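Local coordinates for protein alcohol dehydrogenase (Aeropyrum pernix, PDB 1H2B) that probably oxidises alcohols with NAD+ as a zinc-dependent alcohol dehydrogenase from a hyperthermophilic archaeon, at residues A51-D57 with L77-N81; E330-L336 with L352-I358. All blocks are in the same frame, centred on the assembly; numbering follows the deposited sequence.

In the fold
Following the chain from the N terminus, interaction 1 comes first: strand 44-52 runs into helix 55-61, and the chain returns at L77-N81, closing a loop of 19 residues. Interaction 2 lies wholly later, so the two are in series and neither nests nor crosses. There, strand 331-335 is followed by helix 339-347, and strand 354-358 closes a 15-residue excursion. In space the contacts meet, because strands 44-52 and 354-358 are antiparallel neighbours in one mixed sheet and E80 forms a salt bridge with R354. Together they tie the GroES-like zinc-binding part to the C-terminal strands, and both reach the dinucleotide lying beside the six-stranded parallel sheet.

Interaction 1: A51-D57 with L77-N81; sequences AGVCHTD and LGHEN. With ZN (zinc ion), chain J; NAJ (nicotinamide-adenine-dinucleotide (acidic form)), chain I; OCA (octanoic acid (caprylic acid)), chain H.
A51 faces N81 as an antiparallel non-hydrogen-bonded pair, and beside it G52 N donates to E80 O at 2.8 Å, before the backbones part around the substrate-pocket zinc site of the GroES-like domain. Any side chain on G52 would run into E80 OE1; E80 OE2 accepts from A169 N while OE1 faces R354. Zinc is held by C54 SG at 2.3 Å, H79 NE2 at 2.1 Å, D168 and the octanoate O1. C54 SG points anti to the backbone N (chi1 -177°), which carries it to the edge of the H79 ring. T56 OG1 donates to octanoate O1, accepts from O2D of the dinucleotide and is hydrogen-bonded to Y286 OH.

D57 is a second-shell residue: its carboxylate plane stands 64° from the H79 ring, and D57 OD2 lies 3.4 Å from H79 CE1. Water 3 links OD2 to H79 ND1, which donates to it at 2.7 Å. D57 and C54 form the capping box of helix 55-61: OD1 accepts from C54 N, and C54 SG, at the N-cap, accepts from T56 N. Were D57 an alanine, C54 N would probably lose its acceptor and water 3 its carboxylate partner, leaving the H79 ring less firmly set in rotation, though NE2 stays on zinc. H55 grips the pyrophosphate through backbone N to O1N and through ND1 to O1A at 2.7 Å, in the ring plane.

Interaction 2: E330-L336 with L352-I358; sequences EVDIHKL and LGRAVLI. With NAJ (nicotinamide-adenine-dinucleotide (acidic form)), chain I.
E330 O accepts from R354 N at 2.8 Å, the first of six backbone hydrogen bonds that join two parallel strands of a beta-alpha-beta unit, with helix 339-347 as the crossover. The bonding then switches from strand to strand: D332 N to R354 O, V356 N to D332 O, H334 N to V356 O, I358 N to H334 O, and L336 N to I358 O at 3.0 Å. R354, V356 and I358 thus use both N and O towards this neighbour, while A355 and L357 turn theirs towards V53 and A51 of strand 44-52. Water 4 bridges L352 O and E330 OE2, without a settled choice of donation.

On the face of D332 and H334, H334 NE2, at its ring edge, donates a weak hydrogen bond to D332 OD2 at 2.8 Å; R345 salt-bridges the same carboxylate, and E338 accounts for H334 ND1. D332 and H334 bind a third zinc ion in a crystal structure of this protein, though not in this chain. On the other face, I333 CG2 meets I358 CD1 at 3.7 Å, and V331 CG1 packs on V356 CG2. R354 leaves the strand by bends at chi2 and chi3, with NE satisfied by E80 and R354 NH1 donating in the guanidinium plane to dinucleotide O1N at 2.7 Å. R354, its charge shared with E80, is likely to offset some pyrophosphate charge, which would link the strand pair to the cofactor.

Interaction 1: A51-D57 with L77-N81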
loop_
_atom_site.group_PDB
_atom_site.type_symbol
_atom_site.label_atom_id
_atom_site.label_comp_id
_atom_site.label_asym_id
_atom_site.label_seq_id
_atom_site.Cartn_x
_atom_site.Cartn_y
_atom_site.Cartn_z
ATOM N N ALA B 51 -4.363 -36.405 4.281
ATOM C CA ALA B 51 -4.495 -35.841 2.936
ATOM C C ALA B 51 -5.896 -35.272 2.760
ATOM O O ALA B 51 -6.886 -35.999 2.752
ATOM C CB ALA B 51 -4.207 -36.943 1.893
ATOM N N GLY B 52 -5.996 -33.952 2.729
ATOM C CA GLY B 52 -7.303 -33.334 2.573
ATOM C C GLY B 52 -7.903 -33.535 1.204
ATOM O O GLY B 52 -7.201 -33.666 0.218
ATOM N N VAL B 53 -9.239 -33.566 1.162
ATOM C CA VAL B 53 -9.979 -33.718 -0.087
ATOM C C VAL B 53 -10.636 -32.359 -0.397
ATOM O O VAL B 53 -11.354 -31.815 0.437
ATOM C CB VAL B 53 -11.111 -34.735 0.038
ATOM C CG1 VAL B 53 -11.774 -34.950 -1.298
ATOM C CG2 VAL B 53 -10.563 -36.090 0.569
ATOM N N CYS B 54 -10.309 -31.812 -1.549
ATOM C CA CYS B 54 -10.721 -30.471 -1.921
ATOM C C CYS B 54 -11.816 -30.495 -2.979
ATOM O O CYS B 54 -11.853 -31.424 -3.803
ATOM C CB CYS B 54 -9.469 -29.761 -2.479
ATOM S SG CYS B 54 -9.688 -28.010 -2.939
ATOM N N HIS B 55 -12.668 -29.467 -3.029
ATOM C CA HIS B 55 -13.566 -29.419 -4.175
ATOM C C HIS B 55 -12.824 -29.412 -5.525
ATOM O O HIS B 55 -13.360 -29.858 -6.544
ATOM C CB HIS B 55 -14.554 -28.246 -4.059
ATOM C CG HIS B 55 -15.853 -28.470 -4.784
ATOM N ND1 HIS B 55 -17.052 -28.528 -4.118
ATOM C CD2 HIS B 55 -16.128 -28.661 -6.099
ATOM C CE1 HIS B 55 -18.026 -28.744 -4.994
ATOM N NE2 HIS B 55 -17.495 -28.823 -6.204
ATOM N N THR B 56 -11.577 -28.937 -5.553
ATOM C CA THR B 56 -10.791 -29.030 -6.763
ATOM C C THR B 56 -10.625 -30.462 -7.239
ATOM O O THR B 56 -10.466 -30.679 -8.451
ATOM C CB THR B 56 -9.428 -28.404 -6.523
ATOM O OG1 THR B 56 -9.614 -26.985 -6.493
ATOM C CG2 THR B 56 -8.447 -28.717 -7.695
ATOM N N ASP B 57 -10.628 -31.401 -6.299
ATOM C CA ASP B 57 -10.550 -32.834 -6.682
ATOM C C ASP B 57 -11.761 -33.293 -7.477
ATOM O O ASP B 57 -11.599 -34.086 -8.425
ATOM C CB ASP B 57 -10.270 -33.692 -5.460
ATOM C CG ASP B 57 -8.937 -33.331 -4.863
ATOM O OD1 ASP B 57 -8.806 -33.225 -3.620
ATOM O OD2 ASP B 57 -7.999 -33.099 -5.644
ATOM N N LEU B 77 -3.935 -38.308 -7.049
ATOM C CA LEU B 77 -4.424 -36.977 -6.632
ATOM C C LEU B 77 -3.983 -36.712 -5.190
ATOM O O LEU B 77 -3.399 -37.578 -4.516
ATOM C CB LEU B 77 -5.954 -36.886 -6.752
ATOM C CG LEU B 77 -6.593 -36.933 -8.146
ATOM C CD1 LEU B 77 -7.976 -36.198 -8.146
ATOM C CD2 LEU B 77 -5.741 -36.592 -9.332
ATOM N N GLY B 78 -4.284 -35.502 -4.720
ATOM C CA GLY B 78 -4.159 -35.114 -3.300
ATOM C C GLY B 78 -3.138 -33.997 -3.146
ATOM O O GLY B 78 -1.929 -34.260 -3.235
ATOM N N HIS B 79 -3.595 -32.775 -2.871
ATOM C CA HIS B 79 -2.666 -31.634 -2.811
ATOM C C HIS B 79 -2.738 -30.862 -1.488
ATOM O O HIS B 79 -2.254 -29.713 -1.405
ATOM C CB HIS B 79 -2.926 -30.660 -3.985
ATOM C CG HIS B 79 -4.343 -30.178 -4.044
ATOM N ND1 HIS B 79 -5.337 -30.884 -4.697
ATOM C CD2 HIS B 79 -4.921 -29.034 -3.588
ATOM C CE1 HIS B 79 -6.475 -30.213 -4.590
ATOM N NE2 HIS B 79 -6.258 -29.104 -3.906
ATOM N N GLU B 80 -3.228 -31.514 -0.457
ATOM C CA GLU B 80 -3.456 -30.878 0.835
ATOM C C GLU B 80 -2.903 -31.801 1.899
ATOM O O GLU B 80 -3.606 -32.552 2.580
ATOM C CB GLU B 80 -4.971 -30.571 0.982
ATOM C CG GLU B 80 -5.324 -29.816 2.253
ATOM C CD GLU B 80 -6.777 -29.389 2.221
ATOM O OE1 GLU B 80 -7.599 -30.168 2.720
ATOM O OE2 GLU B 80 -7.071 -28.305 1.681
ATOM N N ASN B 81 -1.574 -31.724 2.078
ATOM C CA ASN B 81 -0.873 -32.841 2.721
ATOM C C ASN B 81 -0.064 -32.512 3.953
ATOM O O ASN B 81 0.663 -31.534 3.970
ATOM C CB ASN B 81 0.060 -33.466 1.685
ATOM C CG ASN B 81 -0.736 -33.955 0.479
ATOM O OD1 ASN B 81 -1.684 -34.717 0.667
ATOM N ND2 ASN B 81 -0.332 -33.563 -0.725
HETATM ZN ZN ZN J . -7.533 -27.540 -3.452
HETATM P PA NAJ I . -16.710 -27.132 -0.601
HETATM O O1A NAJ I . -17.497 -28.078 -1.466
HETATM O O2A NAJ I . -16.151 -27.626 0.743
HETATM O O5B NAJ I . -17.572 -25.863 -0.158
HETATM C C5B NAJ I . -18.491 -25.212 -1.046
HETATM C C4B NAJ I . -19.509 -24.569 -0.119
HETATM O O4B NAJ I . -20.342 -23.723 -0.938
HETATM C C3B NAJ I . -20.387 -25.573 0.627
HETATM O O3B NAJ I . -20.461 -25.278 2.031
HETATM C C2B NAJ I . -21.698 -25.349 -0.114
HETATM O O2B NAJ I . -22.865 -25.707 0.643
HETATM C C1B NAJ I . -21.676 -23.855 -0.464
HETATM N N9A NAJ I . -22.572 -23.460 -1.549
HETATM C C8A NAJ I . -22.987 -24.163 -2.689
HETATM N N7A NAJ I . -23.802 -23.367 -3.434
HETATM C C5A NAJ I . -23.920 -22.174 -2.782
HETATM C C6A NAJ I . -24.603 -21.013 -3.052
HETATM N N6A NAJ I . -25.397 -20.866 -4.121
HETATM N N1A NAJ I . -24.448 -19.950 -2.202
HETATM C C2A NAJ I . -23.689 -20.032 -1.047
HETATM N N3A NAJ I . -23.043 -21.188 -0.778
HETATM C C4A NAJ I . -23.164 -22.240 -1.631
HETATM O O3 NAJ I . -15.553 -26.556 -1.527
HETATM P PN NAJ I . -14.053 -26.110 -1.130
HETATM O O1N NAJ I . -13.156 -27.259 -1.182
HETATM O O2N NAJ I . -14.098 -25.267 0.080
HETATM O O5D NAJ I . -13.690 -25.254 -2.439
HETATM C C5D NAJ I . -14.396 -24.033 -2.654
HETATM C C4D NAJ I . -14.111 -23.533 -4.061
HETATM O O4D NAJ I . -12.761 -23.035 -4.086
HETATM C C3D NAJ I . -14.152 -24.623 -5.131
HETATM O O3D NAJ I . -14.512 -24.008 -6.381
HETATM C C2D NAJ I . -12.691 -25.090 -5.201
HETATM O O2D NAJ I . -12.323 -25.734 -6.388
HETATM C C1D NAJ I . -12.017 -23.712 -5.070
HETATM N N1N NAJ I . -10.597 -23.662 -4.720
HETATM C C2N NAJ I . -9.918 -22.556 -5.138
HETATM C C3N NAJ I . -8.586 -22.398 -4.793
HETATM C C7N NAJ I . -7.833 -21.215 -5.307
HETATM O O7N NAJ I . -6.526 -21.196 -4.993
HETATM N N7N NAJ I . -8.365 -20.182 -5.968
HETATM C C4N NAJ I . -7.890 -23.351 -3.979
HETATM C C5N NAJ I . -8.709 -24.381 -3.434
HETATM C C6N NAJ I . -10.022 -24.543 -3.831
HETATM C C1 OCA H . -6.349 -25.850 -5.524
HETATM C C2 OCA H . -6.420 -25.202 -6.915
HETATM C C3 OCA H . -5.032 -24.719 -7.367
HETATM C C4 OCA H . -4.912 -24.417 -8.852
HETATM C C5 OCA H . -3.450 -24.127 -9.190
HETATM C C6 OCA H . -3.303 -23.597 -10.614
HETATM C C7 OCA H . -1.878 -23.190 -10.970
HETATM C C8 OCA H . -1.847 -22.686 -12.402
HETATM O O1 OCA H . -7.347 -26.468 -5.062
HETATM O O2 OCA H . -5.315 -25.740 -4.833
HETATM O O HOH W 1 -4.412 -34.180 -0.290
HETATM O O HOH W 2 -6.472 -32.619 -2.356
HETATM O O HOH W 3 -5.511 -33.221 -5.961
#

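Interaction 2: E330-L336 with L352-I358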
loop_
_atom_site.group_PDB
_atom_site.type_symbol
_atom_site.label_atom_id
_atom_site.label_comp_id
_atom_site.label_asym_id
_atom_site.label_seq_id
_atom_site.Cartn_x
_atom_site.Cartn_y
_atom_site.Cartn_z
ATOM N N GLU B 330 -12.522 -27.657 11.009
ATOM C CA GLU B 330 -13.539 -28.671 11.212
ATOM C C GLU B 330 -13.266 -29.838 10.256
ATOM O O GLU B 330 -13.385 -29.702 9.030
ATOM C CB GLU B 330 -14.925 -28.029 10.997
ATOM C CG GLU B 330 -16.084 -29.004 11.130
ATOM C CD GLU B 330 -16.308 -29.476 12.556
ATOM O OE1 GLU B 330 -16.147 -28.655 13.503
ATOM O OE2 GLU B 330 -16.628 -30.678 12.718
ATOM N N VAL B 331 -12.858 -30.977 10.827
ATOM C CA VAL B 331 -12.431 -32.096 9.998
ATOM C C VAL B 331 -13.324 -33.320 10.127
ATOM O O VAL B 331 -13.805 -33.651 11.203
ATOM C CB VAL B 331 -10.912 -32.458 10.195
ATOM C CG1 VAL B 331 -10.024 -31.252 9.851
ATOM C CG2 VAL B 331 -10.635 -32.904 11.609
ATOM N N ASP B 332 -13.510 -33.971 8.995
ATOM C CA ASP B 332 -14.232 -35.215 8.840
ATOM C C ASP B 332 -13.208 -36.286 8.369
ATOM O O ASP B 332 -12.835 -36.350 7.198
ATOM C CB ASP B 332 -15.342 -34.938 7.827
ATOM C CG ASP B 332 -16.193 -36.138 7.532
ATOM O OD1 ASP B 332 -16.378 -36.967 8.439
ATOM O OD2 ASP B 332 -16.672 -36.348 6.394
ATOM N N ILE B 333 -12.773 -37.146 9.300
ATOM C CA ILE B 333 -11.671 -38.073 9.028
ATOM C C ILE B 333 -12.175 -39.387 8.482
ATOM O O ILE B 333 -13.103 -39.990 9.061
ATOM C CB ILE B 333 -10.853 -38.336 10.302
ATOM C CG1 ILE B 333 -10.255 -37.027 10.825
ATOM C CG2 ILE B 333 -9.737 -39.345 10.023
ATOM C CD1 ILE B 333 -9.695 -37.102 12.202
ATOM N N HIS B 334 -11.577 -39.804 7.381
ATOM C CA HIS B 334 -11.890 -41.060 6.713
ATOM C C HIS B 334 -10.629 -41.776 6.274
ATOM O O HIS B 334 -9.535 -41.201 6.264
ATOM C CB HIS B 334 -12.805 -40.801 5.533
ATOM C CG HIS B 334 -14.128 -40.251 5.949
ATOM N ND1 HIS B 334 -15.146 -41.059 6.419
ATOM C CD2 HIS B 334 -14.572 -38.979 6.047
ATOM C CE1 HIS B 334 -16.177 -40.303 6.758
ATOM N NE2 HIS B 334 -15.855 -39.039 6.540
ATOM N N LYS B 335 -10.755 -43.065 5.959
ATOM C CA LYS B 335 -9.607 -43.786 5.443
ATOM C C LYS B 335 -9.370 -43.490 3.973
ATOM O O LYS B 335 -10.309 -43.174 3.232
ATOM C CB LYS B 335 -9.791 -45.318 5.625
ATOM C CG LYS B 335 -9.894 -45.771 7.082
ATOM C CD LYS B 335 -8.656 -45.451 7.910
ATOM C CE LYS B 335 -7.881 -46.706 8.339
ATOM N NZ LYS B 335 -6.732 -46.386 9.269
ATOM N N LEU B 336 -8.110 -43.608 3.539
ATOM C CA LEU B 336 -7.771 -43.422 2.128
ATOM C C LEU B 336 -8.724 -44.178 1.202
ATOM O O LEU B 336 -9.168 -43.654 0.179
ATOM C CB LEU B 336 -6.293 -43.796 1.842
ATOM C CG LEU B 336 -5.844 -43.739 0.377
ATOM C CD1 LEU B 336 -5.980 -42.325 -0.220
ATOM C CD2 LEU B 336 -4.404 -44.225 0.189
ATOM N N LEU B 352 -19.318 -31.584 6.352
ATOM C CA LEU B 352 -19.219 -30.439 7.235
ATOM C C LEU B 352 -17.731 -30.093 7.450
ATOM O O LEU B 352 -16.968 -30.840 8.103
ATOM C CB LEU B 352 -19.919 -30.692 8.587
ATOM C CG LEU B 352 -20.024 -29.442 9.480
ATOM C CD1 LEU B 352 -21.141 -28.547 9.018
ATOM C CD2 LEU B 352 -20.309 -29.854 10.920
ATOM N N GLY B 353 -17.327 -28.942 6.913
ATOM C CA GLY B 353 -15.913 -28.550 6.968
ATOM C C GLY B 353 -15.109 -29.252 5.880
ATOM O O GLY B 353 -15.459 -29.187 4.719
ATOM N N ARG B 354 -14.070 -29.972 6.288
ATOM C CA ARG B 354 -13.112 -30.579 5.377
ATOM C C ARG B 354 -12.921 -32.037 5.694
ATOM O O ARG B 354 -12.611 -32.377 6.819
ATOM C CB ARG B 354 -11.778 -29.849 5.568
ATOM C CG ARG B 354 -10.720 -30.149 4.539
ATOM C CD ARG B 354 -11.187 -29.943 3.140
ATOM N NE ARG B 354 -10.221 -29.313 2.271
ATOM C CZ ARG B 354 -10.581 -28.624 1.194
ATOM N NH1 ARG B 354 -11.876 -28.452 0.896
ATOM N NH2 ARG B 354 -9.644 -28.101 0.422
ATOM N N ALA B 355 -13.029 -32.865 4.661
ATOM C CA ALA B 355 -12.715 -34.277 4.803
ATOM C C ALA B 355 -11.210 -34.455 4.682
ATOM O O ALA B 355 -10.569 -33.847 3.808
ATOM C CB ALA B 355 -13.446 -35.067 3.765
ATOM N N VAL B 356 -10.634 -35.299 5.545
ATOM C CA VAL B 356 -9.173 -35.562 5.513
ATOM C C VAL B 356 -9.027 -37.092 5.541
ATOM O O VAL B 356 -9.706 -37.749 6.355
ATOM C CB VAL B 356 -8.498 -34.952 6.719
ATOM C CG1 VAL B 356 -7.026 -35.287 6.758
ATOM C CG2 VAL B 356 -8.636 -33.420 6.691
ATOM N N LEU B 357 -8.209 -37.625 4.638
ATOM C CA LEU B 357 -7.946 -39.087 4.520
ATOM C C LEU B 357 -6.675 -39.463 5.234
ATOM O O LEU B 357 -5.685 -38.749 5.169
ATOM C CB LEU B 357 -7.877 -39.557 3.063
ATOM C CG LEU B 357 -9.061 -39.065 2.227
ATOM C CD1 LEU B 357 -8.893 -39.614 0.816
ATOM C CD2 LEU B 357 -10.451 -39.401 2.832
ATOM N N ILE B 358 -6.721 -40.601 5.929
ATOM C CA ILE B 358 -5.572 -41.086 6.671
ATOM C C ILE B 358 -5.258 -42.495 6.233
ATOM O O ILE B 358 -6.136 -43.203 5.729
ATOM C CB ILE B 358 -5.834 -41.019 8.218
ATOM C CG1 ILE B 358 -7.024 -41.906 8.640
ATOM C CG2 ILE B 358 -6.017 -39.566 8.701
ATOM C CD1 ILE B 358 -7.219 -41.991 10.195
HETATM P PA NAJ I . -16.710 -27.132 -0.601
HETATM O O1A NAJ I . -17.497 -28.078 -1.466
HETATM O O2A NAJ I . -16.151 -27.626 0.743
HETATM O O5B NAJ I . -17.572 -25.863 -0.158
HETATM C C5B NAJ I . -18.491 -25.212 -1.046
HETATM C C4B NAJ I . -19.509 -24.569 -0.119
HETATM O O4B NAJ I . -20.342 -23.723 -0.938
HETATM C C3B NAJ I . -20.387 -25.573 0.627
HETATM O O3B NAJ I . -20.461 -25.278 2.031
HETATM C C2B NAJ I . -21.698 -25.349 -0.114
HETATM O O2B NAJ I . -22.865 -25.707 0.643
HETATM C C1B NAJ I . -21.676 -23.855 -0.464
HETATM N N9A NAJ I . -22.572 -23.460 -1.549
HETATM C C8A NAJ I . -22.987 -24.163 -2.689
HETATM N N7A NAJ I . -23.802 -23.367 -3.434
HETATM C C5A NAJ I . -23.920 -22.174 -2.782
HETATM C C6A NAJ I . -24.603 -21.013 -3.052
HETATM N N6A NAJ I . -25.397 -20.866 -4.121
HETATM N N1A NAJ I . -24.448 -19.950 -2.202
HETATM C C2A NAJ I . -23.689 -20.032 -1.047
HETATM N N3A NAJ I . -23.043 -21.188 -0.778
HETATM C C4A NAJ I . -23.164 -22.240 -1.631
HETATM O O3 NAJ I . -15.553 -26.556 -1.527
HETATM P PN NAJ I . -14.053 -26.110 -1.130
HETATM O O1N NAJ I . -13.156 -27.259 -1.182
HETATM O O2N NAJ I . -14.098 -25.267 0.080
HETATM O O5D NAJ I . -13.690 -25.254 -2.439
HETATM C C5D NAJ I . -14.396 -24.033 -2.654
HETATM C C4D NAJ I . -14.111 -23.533 -4.061
HETATM O O4D NAJ I . -12.761 -23.035 -4.086
HETATM C C3D NAJ I . -14.152 -24.623 -5.131
HETATM O O3D NAJ I . -14.512 -24.008 -6.381
HETATM C C2D NAJ I . -12.691 -25.090 -5.201
HETATM O O2D NAJ I . -12.323 -25.734 -6.388
HETATM C C1D NAJ I . -12.017 -23.712 -5.070
HETATM N N1N NAJ I . -10.597 -23.662 -4.720
HETATM C C2N NAJ I . -9.918 -22.556 -5.138
HETATM C C3N NAJ I . -8.586 -22.398 -4.793
HETATM C C7N NAJ I . -7.833 -21.215 -5.307
HETATM O O7N NAJ I . -6.526 -21.196 -4.993
HETATM N N7N NAJ I . -8.365 -20.182 -5.968
HETATM C C4N NAJ I . -7.890 -23.351 -3.979
HETATM C C5N NAJ I . -8.709 -24.381 -3.434
HETATM C C6N NAJ I . -10.022 -24.543 -3.831
HETATM O O HOH W 4 -16.886 -32.339 10.309
#